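Local coordinates for protein 5-carboxymethyl-2-hydroxymuconate delta-isomerase (Mycobacterium smegmatis, PDB 4PFZ) that belongs to the fumarylacetoacetate hydrolase family and probably acts as a metal-dependent isomerase or acetylpyruvate hydrolase, at residues A127-A130 and A131-I134; R205-E208 and W209-V213. All coordinates share one frame; numbering follows the deposited sequence.

Contact 1 of 2, residues A127-A130 and A131-I134; sequences AARA and AEFI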
loop_
_atom_site.group_PDB
_atom_site.type_symbol
_atom_site.label_atom_id
_atom_site.label_comp_id
_atom_site.label_asym_id
_atom_site.label_seq_id
_atom_site.Cartn_x
_atom_site.Cartn_y
_atom_site.Cartn_z
ATOM N N ALA B 127 -18.862 -0.469 -13.222
ATOM C CA ALA B 127 -18.517 0.927 -13.467
ATOM C C ALA B 127 -19.718 1.848 -13.280
ATOM O O ALA B 127 -19.586 2.947 -12.738
ATOM C CB ALA B 127 -17.941 1.094 -14.874
ATOM N N ALA B 128 -20.890 1.380 -13.707
ATOM C CA ALA B 128 -22.108 2.182 -13.645
ATOM C C ALA B 128 -22.554 2.493 -12.217
ATOM O O ALA B 128 -23.275 3.461 -12.002
ATOM C CB ALA B 128 -23.242 1.482 -14.404
ATOM N N ARG B 129 -22.130 1.689 -11.245
ATOM C CA ARG B 129 -22.557 1.884 -9.857
ATOM C C ARG B 129 -21.467 2.511 -8.973
ATOM O O ARG B 129 -21.592 2.551 -7.749
ATOM C CB ARG B 129 -22.994 0.554 -9.245
ATOM C CG ARG B 129 -24.253 -0.052 -9.868
ATOM C CD ARG B 129 -24.617 -1.368 -9.179
ATOM N NE ARG B 129 -24.442 -1.271 -7.732
ATOM C CZ ARG B 129 -24.167 -2.297 -6.927
ATOM N NH1 ARG B 129 -24.029 -3.526 -7.410
ATOM N NH2 ARG B 129 -24.029 -2.092 -5.628
ATOM N N ALA B 130 -20.403 2.997 -9.593
ATOM C CA ALA B 130 -19.233 3.450 -8.836
ATOM C C ALA B 130 -19.577 4.565 -7.838
ATOM O O ALA B 130 -19.053 4.589 -6.727
ATOM C CB ALA B 130 -18.146 3.904 -9.781
ATOM N N ALA B 131 -20.472 5.478 -8.220
ATOM C CA ALA B 131 -20.819 6.602 -7.354
ATOM C C ALA B 131 -21.448 6.151 -6.032
ATOM O O ALA B 131 -21.363 6.857 -5.029
ATOM C CB ALA B 131 -21.757 7.561 -8.085
ATOM N N GLU B 132 -22.084 4.978 -6.037
ATOM C CA GLU B 132 -22.663 4.398 -4.826
ATOM C C GLU B 132 -21.615 4.170 -3.733
ATOM O O GLU B 132 -21.932 4.172 -2.545
ATOM C CB GLU B 132 -23.369 3.072 -5.152
ATOM C CG GLU B 132 -24.465 3.203 -6.213
ATOM C CD GLU B 132 -25.285 1.931 -6.385
ATOM O OE1 GLU B 132 -25.114 0.991 -5.576
ATOM O OE2 GLU B 132 -26.096 1.874 -7.336
ATOM N N PHE B 133 -20.360 3.996 -4.134
ATOM C CA PHE B 133 -19.310 3.645 -3.183
ATOM C C PHE B 133 -18.279 4.748 -3.018
ATOM O O PHE B 133 -17.256 4.553 -2.353
ATOM C CB PHE B 133 -18.619 2.349 -3.609
ATOM C CG PHE B 133 -19.556 1.182 -3.673
ATOM C CD1 PHE B 133 -20.288 0.932 -4.824
ATOM C CD2 PHE B 133 -19.741 0.368 -2.569
ATOM C CE1 PHE B 133 -21.177 -0.140 -4.881
ATOM C CE2 PHE B 133 -20.624 -0.701 -2.615
ATOM C CZ PHE B 133 -21.341 -0.952 -3.769
ATOM N N ILE B 134 -18.560 5.909 -3.601
ATOM C CA ILE B 134 -17.621 7.019 -3.554
ATOM C C ILE B 134 -18.097 8.090 -2.587
ATOM O O ILE B 134 -19.203 8.607 -2.726
ATOM C CB ILE B 134 -17.425 7.659 -4.948
ATOM C CG1 ILE B 134 -16.683 6.701 -5.877
ATOM C CG2 ILE B 134 -16.671 8.976 -4.834
ATOM C CD1 ILE B 134 -16.609 7.205 -7.314
HETATM O O HOH W 1 -21.938 5.556 -10.758
#

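Contact 2 of 2, residues R205-E208 and W209-V213; sequences RLVE and WTSAV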
loop_
_atom_site.group_PDB
_atom_site.type_symbol
_atom_site.label_atom_id
_atom_site.label_comp_id
_atom_site.label_asym_id
_atom_site.label_seq_id
_atom_site.Cartn_x
_atom_site.Cartn_y
_atom_site.Cartn_z
ATOM N N ARG B 205 -14.993 3.442 -14.511
ATOM C CA ARG B 205 -14.124 2.402 -15.061
ATOM C C ARG B 205 -12.958 2.143 -14.123
ATOM O O ARG B 205 -12.576 0.999 -13.898
ATOM C CB ARG B 205 -13.600 2.793 -16.444
ATOM C CG ARG B 205 -12.550 1.832 -17.016
ATOM C CD ARG B 205 -13.077 0.400 -17.061
ATOM N NE ARG B 205 -12.264 -0.466 -17.910
ATOM C CZ ARG B 205 -12.265 -1.794 -17.840
ATOM N NH1 ARG B 205 -13.028 -2.415 -16.948
ATOM N NH2 ARG B 205 -11.494 -2.504 -18.657
ATOM N N LEU B 206 -12.396 3.208 -13.565
ATOM C CA LEU B 206 -11.268 3.055 -12.651
ATOM C C LEU B 206 -11.676 2.318 -11.379
ATOM O O LEU B 206 -10.945 1.455 -10.897
ATOM C CB LEU B 206 -10.661 4.421 -12.300
ATOM C CG LEU B 206 -9.839 5.080 -13.411
ATOM C CD1 LEU B 206 -9.351 6.468 -12.995
ATOM C CD2 LEU B 206 -8.658 4.202 -13.814
ATOM N N VAL B 207 -12.839 2.662 -10.835
ATOM C CA VAL B 207 -13.346 2.004 -9.634
ATOM C C VAL B 207 -13.712 0.552 -9.938
ATOM O O VAL B 207 -13.479 -0.343 -9.127
ATOM C CB VAL B 207 -14.576 2.746 -9.057
ATOM C CG1 VAL B 207 -15.163 1.978 -7.887
ATOM C CG2 VAL B 207 -14.167 4.142 -8.611
ATOM N N GLU B 208 -14.290 0.328 -11.110
ATOM C CA GLU B 208 -14.564 -1.035 -11.565
ATOM C C GLU B 208 -13.280 -1.870 -11.701
ATOM O O GLU B 208 -13.213 -2.996 -11.218
ATOM C CB GLU B 208 -15.308 -1.005 -12.891
ATOM C CG GLU B 208 -15.594 -2.380 -13.467
ATOM C CD GLU B 208 -16.220 -2.288 -14.839
ATOM O OE1 GLU B 208 -17.461 -2.410 -14.925
ATOM O OE2 GLU B 208 -15.473 -2.078 -15.823
ATOM N N TRP B 209 -12.274 -1.316 -12.369
ATOM C CA TRP B 209 -11.012 -2.022 -12.580
ATOM C C TRP B 209 -10.322 -2.326 -11.258
ATOM O O TRP B 209 -9.820 -3.432 -11.046
ATOM C CB TRP B 209 -10.080 -1.201 -13.476
ATOM C CG TRP B 209 -8.802 -1.912 -13.847
ATOM C CD1 TRP B 209 -7.571 -1.754 -13.267
ATOM C CD2 TRP B 209 -8.636 -2.892 -14.878
ATOM N NE1 TRP B 209 -6.652 -2.573 -13.883
ATOM C CE2 TRP B 209 -7.281 -3.277 -14.877
ATOM C CE3 TRP B 209 -9.501 -3.475 -15.807
ATOM C CZ2 TRP B 209 -6.774 -4.233 -15.763
ATOM C CZ3 TRP B 209 -8.993 -4.420 -16.688
ATOM C CH2 TRP B 209 -7.644 -4.789 -16.657
ATOM N N THR B 210 -10.319 -1.343 -10.363
ATOM C CA THR B 210 -9.576 -1.454 -9.119
ATOM C C THR B 210 -10.263 -2.371 -8.119
ATOM O O THR B 210 -9.606 -3.196 -7.481
ATOM C CB THR B 210 -9.356 -0.080 -8.471
ATOM O OG1 THR B 210 -8.693 0.773 -9.412
ATOM C CG2 THR B 210 -8.479 -0.216 -7.205
ATOM N N SER B 211 -11.577 -2.254 -8.000
ATOM C CA SER B 211 -12.309 -3.113 -7.071
ATOM C C SER B 211 -12.480 -4.545 -7.589
ATOM O O SER B 211 -12.889 -5.420 -6.828
ATOM C CB SER B 211 -13.680 -2.515 -6.751
ATOM O OG SER B 211 -14.495 -2.447 -7.904
ATOM N N ALA B 212 -12.181 -4.788 -8.869
ATOM C CA ALA B 212 -12.154 -6.164 -9.376
ATOM C C ALA B 212 -10.884 -6.865 -8.896
ATOM O O ALA B 212 -10.860 -8.077 -8.708
ATOM C CB ALA B 212 -12.249 -6.193 -10.921
ATOM N N VAL B 213 -9.834 -6.078 -8.696
ATOM C CA VAL B 213 -8.557 -6.586 -8.221
ATOM C C VAL B 213 -8.520 -6.770 -6.698
ATOM O O VAL B 213 -8.144 -7.833 -6.178
ATOM C CB VAL B 213 -7.404 -5.636 -8.625
ATOM C CG1 VAL B 213 -6.075 -6.138 -8.069
ATOM C CG2 VAL B 213 -7.328 -5.468 -10.145
#

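Contact 1 of 2, residues A127-A130 and A131-I134
Arg129 and Glu132, three residues apart on a winding loop, form a salt bridge in which two nitrogens converge on one oxygen. Arg129 NE lies 3.2 Å from Glu132 OE1 and Arg129 NH2 3.3 Å from the same atom. The oxygen sits within 10° of the guanidinium plane. The grip is side-on, through NE and NH2, with both nitrogens above the same face of the carboxylate instead of in its plane. The bend at chi3 of Arg129 (41°) turns the guanidinium toward the Glu132 carboxylate. Arg129 NH2 also reaches the edge of the Phe133 ring, 3.5 Å from CZ.

Backbone bonds of the i to i+3 kind, as in a 3-10 turn, set this spacing: Glu132 N donates to Arg129 O at 3.0 Å, and Phe133 N to Ala130 O, also 3.0 Å. A water accepts from Ala131 N and donates to Ala128 O, bridging backbone groups three residues apart.

Apolar contact is slight, with Ala130 CB 4.4 Å from Ile134 CD1. The loop joins strand 108-118 to strand 134-145; its charged pair lies at the surface, while Ala130 and Ile134 pack on Val207 of helix 203-213.

Contact 2 of 2, residues R205-E208 and W209-V213
Trp209 approaches Arg205 one helical turn away, with CE3 of its six-membered ring over one face of the guanidinium. Trp209 CE3 is 3.6 Å from Arg205 NH2 and 3.8 Å from Arg205 CZ. The planes stand 75° apart, which rules out a parallel stack. The indole gets there because its CG is anti to the backbone nitrogen (chi1 -175°), while Arg205 bends at chi2, carrying the guanidinium to CE3.

Two hydroxyls turn back onto the preceding turn. Thr210 OG1 donates to Leu206 O at 2.8 Å, and Ser211 OG to Val207 O at 2.6 Å. Each carbonyl also receives the amide of the same residue, Thr210 N at 2.9 Å and Ser211 N at 2.9 Å. In both pairs the hydroxyl and the amide reach the oxygen from opposite faces of the carbonyl plane, so each acceptor has two donors without their crowding one side.

The guanidinium is steered by Glu208, whose OE2 takes a bond of 2.7 Å from Arg205 NH1 on the anti side of the carboxylate. That bond is short but bent, with an N-H...O angle of only 131° and the oxygen tilted out of the guanidinium plane. The other oxygen, OE1, probably bonds Ala127 N. Asp81 adds a long, weak ion pair to Arg205. Farther out, Trp209 packs on Asp81 and Ile84 and on Arg157 of the second subunit, and Ser211 OG receives a bond from Val125 N.

Chemically, Glu208 divides its carboxylate between an arginine and a backbone amide, which would help fix its rotation and probably favours the ionised form. Ser211 OG both donates and accepts, so one hydroxyl ties the helix backbone to the loop containing Val125.

How the contacts relate
Contacts 1 and 2 stand on the same side of the chain's centre, their own centres about 10 Å apart. Loop 127-134 is mainly a surface element, whereas 205-213 is partly buried helix. They meet directly: they share an apolar seam around Val207, which Ile134 CD1 also reaches (4.1 Å from Val207 CG2). Both use an arginine and a glutamate three residues apart, but contact 1 directs both nitrogens to one oxygen at the protein surface, while contact 2 uses one nitrogen and turns the second glutamate oxygen to contact 1. Doubly bonded carbonyls occur in the helical contact; contact 1 relies on single turn bonds and water.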